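Local coordinates for protein aldehyde dehydrogenase (Burkholderia cenocepacia, PDB 4O6R) that probably oxidises aldehydes to carboxylic acids with NAD(P)+ as the electron acceptor, at residues A[37-42]-A[94-99]; A[454-459]-A[465-470]. One frame throughout, in Å; residues are numbered along the deposited sequence.

Interaction 1 (A[37-42]-A[94-99]); sequences SVITKI and ESLDTG
The flat group that I39 meets is the peptide linking L96 to D97: the methyl CD1 of I39 lies to one side of its plane, 3.6 Å from L96 O and 4.0 Å from D97 CA. Beyond the peptide stands the carboxylate of D97, a looser neighbour, whose OD1 is 4.3 Å from I39 CD1. Its other oxygen, OD2, is turned to the backbone N-H of L187, so a polar bond holds the acid while its near side meets a hydrocarbon.

The two apolar side chains reach toward each other tip to tip. In I39 the first torsion (chi1 -62°) sets CG2 anti to the backbone N and CG1 beside it; the nearly extended second torsion then carries CD1 onward to the helix. The branched residue thus presents two methyls: CD1 over the peptide and close to L96 CG, and CG2 to L96 CD2, 3.9 Å away. Leucine suits the partner position, since its forked end, set on a CG anti to the backbone N, comes out from the helix to meet the strand.

I39 itself has helical backbone angles, and both it and T40 bond to V30 of strand 27-32, consistent with a classic beta bulge. The helix is running out here: E94 O takes the N-H and the hydroxyl of T98, and G99 leaves it with positive phi, a conformation favouring glycine. The contact thereby lays the small antiparallel pair of strands 27-32 and 37-43 against the C-terminal end of helix 87-98, with L187 of helix 187-199 also packing on I39.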
ATOM      1  N   SER A  37       7.525 -20.775 -46.319  1.00 17.52           N
ATOM      2  CA  SER A  37       6.555 -21.835 -46.616  1.00 17.66           C
ATOM      3  C   SER A  37       5.319 -21.610 -45.749  1.00 17.08           C
ATOM      4  O   SER A  37       5.369 -20.937 -44.720  1.00 15.94           O
ATOM      5  CB  SER A  37       7.167 -23.233 -46.400  1.00 17.83           C
ATOM      6  OG  SER A  37       7.434 -23.463 -45.029  1.00 17.34           O
ATOM      7  N   VAL A  38       4.200 -22.168 -46.199  1.00 17.54           N
ATOM      8  CA  VAL A  38       2.950 -22.073 -45.475  1.00 17.41           C
ATOM      9  C   VAL A  38       2.891 -23.157 -44.417  1.00 17.24           C
ATOM     10  O   VAL A  38       2.863 -24.329 -44.742  1.00 17.66           O
ATOM     11  CB  VAL A  38       1.756 -22.244 -46.423  1.00 18.21           C
ATOM     12  CG1 VAL A  38       0.443 -22.228 -45.648  1.00 18.18           C
ATOM     13  CG2 VAL A  38       1.803 -21.148 -47.479  1.00 18.64           C
ATOM     14  N   ILE A  39       2.845 -22.756 -43.157  1.00 16.45           N
ATOM     15  CA  ILE A  39       2.683 -23.691 -42.059  1.00 16.48           C
ATOM     16  C   ILE A  39       1.256 -24.217 -42.102  1.00 16.88           C
ATOM     17  O   ILE A  39       1.027 -25.408 -42.120  1.00 17.38           O
ATOM     18  CB  ILE A  39       2.977 -23.021 -40.702  1.00 15.76           C
ATOM     19  CG1 ILE A  39       4.435 -22.531 -40.646  1.00 15.68           C
ATOM     20  CG2 ILE A  39       2.713 -23.980 -39.542  1.00 15.78           C
ATOM     21  CD1 ILE A  39       4.689 -21.563 -39.517  1.00 15.03           C
ATOM     22  N   THR A  40       0.300 -23.312 -42.163  1.00 17.04           N
ATOM     23  CA  THR A  40      -1.101 -23.673 -42.140  1.00 17.41           C
ATOM     24  C   THR A  40      -1.904 -22.444 -42.499  1.00 17.68           C
ATOM     25  O   THR A  40      -1.366 -21.334 -42.558  1.00 17.28           O
ATOM     26  CB  THR A  40      -1.539 -24.141 -40.727  1.00 17.12           C
ATOM     27  OG1 THR A  40      -2.920 -24.523 -40.742  1.00 17.34           O
ATOM     28  CG2 THR A  40      -1.350 -22.983 -39.647  1.00 16.21           C
ATOM     29  N   LYS A  41      -3.200 -22.644 -42.703  1.00 18.34           N
ATOM     30  CA  LYS A  41      -4.149 -21.545 -42.763  1.00 18.67           C
ATOM     31  C   LYS A  41      -4.820 -21.440 -41.400  1.00 17.81           C
ATOM     32  O   LYS A  41      -5.061 -22.464 -40.760  1.00 18.10           O
ATOM     33  CB  LYS A  41      -5.217 -21.810 -43.855  1.00 20.25           C
ATOM     34  CG  LYS A  41      -4.630 -22.092 -45.232  1.00 22.05           C
ATOM     35  CD  LYS A  41      -5.724 -22.281 -46.284  1.00 23.79           C
ATOM     36  CE  LYS A  41      -5.143 -22.280 -47.686  1.00 25.50           C
ATOM     37  NZ  LYS A  41      -4.606 -20.939 -48.063  1.00 25.80           N
ATOM     38  N   ILE A  42      -5.100 -20.218 -40.943  1.00 16.65           N
ATOM     39  CA  ILE A  42      -5.910 -20.022 -39.743  1.00 16.00           C
ATOM     40  C   ILE A  42      -7.245 -19.378 -40.109  1.00 15.93           C
ATOM     41  O   ILE A  42      -7.356 -18.708 -41.126  1.00 16.26           O
ATOM     42  CB  ILE A  42      -5.243 -19.090 -38.710  1.00 15.06           C
ATOM     43  CG1 ILE A  42      -4.792 -17.783 -39.356  1.00 14.85           C
ATOM     44  CG2 ILE A  42      -4.096 -19.805 -38.010  1.00 14.87           C
ATOM     45  CD1 ILE A  42      -4.754 -16.627 -38.399  1.00 14.41           C
ATOM     46  N   GLU A  94       6.317 -22.033 -31.231  1.00 12.62           N
ATOM     47  CA  GLU A  94       6.713 -20.615 -31.232  1.00 12.56           C
ATOM     48  C   GLU A  94       7.864 -20.352 -32.217  1.00 12.96           C
ATOM     49  O   GLU A  94       7.783 -19.423 -33.028  1.00 12.87           O
ATOM     50  CB  GLU A  94       7.073 -20.144 -29.796  1.00 12.84           C
ATOM     51  CG  GLU A  94       7.352 -18.643 -29.637  1.00 12.87           C
ATOM     52  CD  GLU A  94       6.117 -17.751 -29.700  1.00 13.16           C
ATOM     53  OE1 GLU A  94       5.087 -18.139 -30.286  1.00 13.26           O
ATOM     54  OE2 GLU A  94       6.180 -16.597 -29.192  1.00 13.78           O
ATOM     55  N   SER A  95       8.912 -21.180 -32.175  1.00 13.56           N
ATOM     56  CA  SER A  95      10.041 -21.062 -33.114  1.00 14.12           C
ATOM     57  C   SER A  95       9.632 -21.226 -34.577  1.00 14.36           C
ATOM     58  O   SER A  95      10.133 -20.521 -35.437  1.00 14.68           O
ATOM     59  CB  SER A  95      11.175 -22.048 -32.784  1.00 14.63           C
ATOM     60  OG  SER A  95      11.800 -21.685 -31.551  1.00 14.81           O
ATOM     61  N   LEU A  96       8.735 -22.155 -34.850  1.00 14.70           N
ATOM     62  CA  LEU A  96       8.283 -22.422 -36.211  1.00 15.12           C
ATOM     63  C   LEU A  96       7.602 -21.186 -36.810  1.00 14.58           C
ATOM     64  O   LEU A  96       7.853 -20.826 -37.960  1.00 14.89           O
ATOM     65  CB  LEU A  96       7.308 -23.594 -36.205  1.00 15.71           C
ATOM     66  CG  LEU A  96       6.889 -24.180 -37.543  1.00 16.81           C
ATOM     67  CD1 LEU A  96       8.039 -24.907 -38.223  1.00 17.67           C
ATOM     68  CD2 LEU A  96       5.700 -25.123 -37.358  1.00 17.18           C
ATOM     69  N   ASP A  97       6.775 -20.547 -35.996  1.00 13.74           N
ATOM     70  CA  ASP A  97       5.910 -19.442 -36.392  1.00 13.11           C
ATOM     71  C   ASP A  97       6.647 -18.096 -36.409  1.00 12.47           C
ATOM     72  O   ASP A  97       6.423 -17.261 -37.274  1.00 12.46           O
ATOM     73  CB  ASP A  97       4.760 -19.391 -35.357  1.00 13.21           C
ATOM     74  CG  ASP A  97       3.549 -18.638 -35.838  1.00 13.46           C
ATOM     75  OD1 ASP A  97       3.503 -18.254 -37.029  1.00 14.19           O
ATOM     76  OD2 ASP A  97       2.637 -18.447 -35.007  1.00 13.60           O
ATOM     77  N   THR A  98       7.518 -17.875 -35.442  1.00 11.55           N
ATOM     78  CA  THR A  98       8.125 -16.560 -35.254  1.00 11.12           C
ATOM     79  C   THR A  98       9.525 -16.423 -35.820  1.00 11.17           C
ATOM     80  O   THR A  98       9.949 -15.322 -36.100  1.00 10.90           O
ATOM     81  CB  THR A  98       8.273 -16.222 -33.775  1.00 10.67           C
ATOM     82  OG1 THR A  98       9.136 -17.184 -33.150  1.00 10.75           O
ATOM     83  CG2 THR A  98       6.940 -16.199 -33.115  1.00 10.54           C
ATOM     84  N   GLY A  99      10.239 -17.545 -35.958  1.00 11.28           N
ATOM     85  CA  GLY A  99      11.644 -17.513 -36.284  1.00 11.51           C
ATOM     86  C   GLY A  99      12.589 -17.414 -35.092  1.00 11.41           C
ATOM     87  O   GLY A  99      13.794 -17.420 -35.291  1.00 11.86           O
TER

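Interaction 2 (A[454-459]-A[465-470]); sequences SPFGGV and GREMGF
R466 reaches G458 because its chain bends at the second torsion (chi2 -73°), is extended at the third and turns its head at the last, setting the guanidinium against the backbone of 457-458; F456, with its CG anti to the backbone N (chi1 -177°), turns its ring alongside E467. The motif is a single antiparallel bridge, the hydrogen-bonded pair F456 and E467, in the PFGG and GRE sequences familiar from aldehyde dehydrogenases. F456 N gives to E467 O at 2.9 Å, and E467 N returns to F456 O at 2.8 Å, the latter in the carbonyl plane.

Arginine suits its place because one flat head can serve several carbonyls. NH1 donates to G458 O at 2.9 Å and to G465 O, the carbonyl of the residue just before it, while NH2 adds a weaker bond to G458 O. G457 C lies over one face of the guanidinium, 3.4 Å from NH1. Glycine fits at 457, where a side chain would collide with G465 O and the guanidinium.

The F456 ring and the E467 side chain lie side by side, with CD1 3.9 Å from E467 CG and the ring and carboxylate planes 62° apart. The carboxylate is salt-bridged to K166, while W165 meets the F456 ring edge-to-face. M468 packs its CB and CG against S454 O.

S454 OG bonds to N140 of the second subunit, and R466 NH2 to A479 O of that subunit, so the contact borders the interface. A water accepts from R466 NE at 3.0 Å and lies 2.9 Å from P455 O, to which it may donate.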
ATOM      1  N   SER A 454       7.507  -6.162 -11.922  1.00  7.42           N
ATOM      2  CA  SER A 454       8.184  -4.904 -12.151  1.00  7.38           C
ATOM      3  C   SER A 454       7.526  -4.117 -13.279  1.00  7.38           C
ATOM      4  O   SER A 454       7.522  -4.573 -14.413  1.00  7.35           O
ATOM      5  CB  SER A 454       9.657  -5.147 -12.464  1.00  7.52           C
ATOM      6  OG  SER A 454      10.321  -3.911 -12.636  1.00  7.50           O
ATOM      7  N   PRO A 455       6.929  -2.948 -12.968  1.00  7.53           N
ATOM      8  CA  PRO A 455       6.070  -2.292 -13.990  1.00  7.79           C
ATOM      9  C   PRO A 455       6.849  -1.943 -15.255  1.00  8.25           C
ATOM     10  O   PRO A 455       7.968  -1.409 -15.202  1.00  8.50           O
ATOM     11  CB  PRO A 455       5.597  -0.998 -13.299  1.00  7.54           C
ATOM     12  CG  PRO A 455       6.618  -0.786 -12.208  1.00  7.57           C
ATOM     13  CD  PRO A 455       6.988  -2.157 -11.724  1.00  7.55           C
ATOM     14  N   PHE A 456       6.204  -2.192 -16.376  1.00  8.86           N
ATOM     15  CA  PHE A 456       6.785  -2.082 -17.684  1.00  9.37           C
ATOM     16  C   PHE A 456       5.900  -1.192 -18.573  1.00  9.25           C
ATOM     17  O   PHE A 456       4.729  -1.475 -18.785  1.00  8.71           O
ATOM     18  CB  PHE A 456       6.828  -3.509 -18.258  1.00 10.16           C
ATOM     19  CG  PHE A 456       7.481  -3.622 -19.599  1.00 11.03           C
ATOM     20  CD1 PHE A 456       6.797  -3.307 -20.741  1.00 11.90           C
ATOM     21  CD2 PHE A 456       8.764  -4.120 -19.707  1.00 11.94           C
ATOM     22  CE1 PHE A 456       7.397  -3.413 -21.993  1.00 12.61           C
ATOM     23  CE2 PHE A 456       9.380  -4.250 -20.945  1.00 12.48           C
ATOM     24  CZ  PHE A 456       8.690  -3.907 -22.091  1.00 12.67           C
ATOM     25  N   GLY A 457       6.473  -0.130 -19.099  1.00  9.22           N
ATOM     26  CA  GLY A 457       5.729   0.760 -20.000  1.00  9.47           C
ATOM     27  C   GLY A 457       6.487   2.027 -20.249  1.00  9.76           C
ATOM     28  O   GLY A 457       7.601   2.193 -19.762  1.00  9.76           O
ATOM     29  N   GLY A 458       5.872   2.926 -20.997  1.00 10.26           N
ATOM     30  CA  GLY A 458       6.577   4.088 -21.509  1.00 10.61           C
ATOM     31  C   GLY A 458       6.020   5.388 -20.958  1.00 10.67           C
ATOM     32  O   GLY A 458       5.073   5.406 -20.154  1.00 10.23           O
ATOM     33  N   VAL A 459       6.676   6.458 -21.370  1.00 10.83           N
ATOM     34  CA  VAL A 459       6.196   7.816 -21.153  1.00 11.04           C
ATOM     35  C   VAL A 459       6.087   8.513 -22.508  1.00 11.26           C
ATOM     36  O   VAL A 459       6.560   8.004 -23.504  1.00 10.58           O
ATOM     37  CB  VAL A 459       7.140   8.576 -20.219  1.00 11.21           C
ATOM     38  CG1 VAL A 459       7.257   7.840 -18.898  1.00 11.20           C
ATOM     39  CG2 VAL A 459       8.529   8.716 -20.857  1.00 11.71           C
ATOM     40  N   GLY A 465       0.079   3.505 -19.292  1.00  9.60           N
ATOM     41  CA  GLY A 465      -0.322   2.287 -18.650  1.00  9.62           C
ATOM     42  C   GLY A 465       0.926   1.456 -18.417  1.00  9.69           C
ATOM     43  O   GLY A 465       1.993   1.726 -19.003  1.00  9.59           O
ATOM     44  N   ARG A 466       0.797   0.439 -17.575  1.00  9.79           N
ATOM     45  CA  ARG A 466       1.908  -0.451 -17.264  1.00 10.03           C
ATOM     46  C   ARG A 466       1.486  -1.919 -17.308  1.00 10.85           C
ATOM     47  O   ARG A 466       0.395  -2.279 -16.818  1.00 11.12           O
ATOM     48  CB  ARG A 466       2.476  -0.122 -15.892  1.00  9.75           C
ATOM     49  CG  ARG A 466       3.152   1.228 -15.802  1.00  9.51           C
ATOM     50  CD  ARG A 466       4.495   1.196 -16.540  1.00  9.49           C
ATOM     51  NE  ARG A 466       5.229   2.451 -16.503  1.00  9.41           N
ATOM     52  CZ  ARG A 466       5.036   3.500 -17.303  1.00  9.50           C
ATOM     53  NH1 ARG A 466       4.115   3.482 -18.245  1.00  9.24           N
ATOM     54  NH2 ARG A 466       5.822   4.577 -17.177  1.00  9.63           N
ATOM     55  N   GLU A 467       2.360  -2.740 -17.881  1.00 11.45           N
ATOM     56  CA  GLU A 467       2.296  -4.177 -17.702  1.00 12.39           C
ATOM     57  C   GLU A 467       2.969  -4.480 -16.372  1.00 11.13           C
ATOM     58  O   GLU A 467       3.772  -3.693 -15.914  1.00  9.89           O
ATOM     59  CB  GLU A 467       3.051  -4.962 -18.798  1.00 14.67           C
ATOM     60  CG  GLU A 467       3.118  -4.378 -20.211  1.00 18.11           C
ATOM     61  CD  GLU A 467       2.009  -4.788 -21.125  1.00 21.06           C
ATOM     62  OE1 GLU A 467       1.217  -5.663 -20.765  1.00 23.74           O
ATOM     63  OE2 GLU A 467       1.942  -4.214 -22.230  1.00 27.98           O
ATOM     64  N   MET A 468       2.627  -5.638 -15.799  1.00 10.18           N
ATOM     65  CA  MET A 468       3.263  -6.217 -14.628  1.00  9.89           C
ATOM     66  C   MET A 468       2.819  -5.600 -13.288  1.00  9.33           C
ATOM     67  O   MET A 468       2.374  -4.451 -13.185  1.00  9.09           O
ATOM     68  CB  MET A 468       4.791  -6.145 -14.729  1.00 10.30           C
ATOM     69  CG  MET A 468       5.385  -6.596 -16.056  1.00 10.87           C
ATOM     70  SD  MET A 468       4.818  -8.219 -16.562  1.00 11.78           S
ATOM     71  CE  MET A 468       6.099  -8.593 -17.733  1.00 13.08           C
ATOM     72  N   GLY A 469       2.932  -6.405 -12.255  1.00  9.13           N
ATOM     73  CA  GLY A 469       2.853  -5.914 -10.899  1.00  8.67           C
ATOM     74  C   GLY A 469       1.494  -5.466 -10.431  1.00  8.37           C
ATOM     75  O   GLY A 469       0.477  -5.675 -11.085  1.00  8.17           O
ATOM     76  N   PHE A 470       1.505  -4.822  -9.275  1.00  8.23           N
ATOM     77  CA  PHE A 470       0.320  -4.136  -8.775  1.00  8.29           C
ATOM     78  C   PHE A 470      -0.159  -3.047  -9.728  1.00  8.22           C
ATOM     79  O   PHE A 470      -1.331  -2.729  -9.781  1.00  7.96           O
ATOM     80  CB  PHE A 470       0.578  -3.552  -7.399  1.00  8.25           C
ATOM     81  CG  PHE A 470       0.705  -4.590  -6.321  1.00  8.49           C
ATOM     82  CD1 PHE A 470      -0.423  -5.166  -5.764  1.00  8.54           C
ATOM     83  CD2 PHE A 470       1.956  -5.039  -5.910  1.00  8.76           C
ATOM     84  CE1 PHE A 470      -0.316  -6.127  -4.779  1.00  8.78           C
ATOM     85  CE2 PHE A 470       2.063  -5.983  -4.914  1.00  8.94           C
ATOM     86  CZ  PHE A 470       0.929  -6.529  -4.354  1.00  8.94           C
TER
HETATM   87  O   HOH W   1       7.761   1.511 -15.308  1.00  8.03           O
HETATM   88  O   HOH W   2       2.821   1.878 -21.621  1.00 17.87           O
HETATM   89  O   HOH W   3       3.686   6.571 -18.009  1.00 22.00           O

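In the fold
Along the chain interaction 1 closes before interaction 2 opens. Their centres are 30 Å apart and their nearest atoms about 14 Å, so they do not touch. Helix 159-172 connects them: near its start L160 N bonds to E94 of interaction 1, and further along W165 and K166 meet F456 and E467 of interaction 2. Interaction 1 joins the small two-stranded sheet to a helix, whereas 454-459 and 465-470 flank strand 463-464 of the eight-stranded mixed sheet, at a subunit boundary. The D97 and E467 side chains each lie about 12 Å from the bound AMP; both contacts therefore belong to the surroundings of the nucleotide pocket rather than its lining.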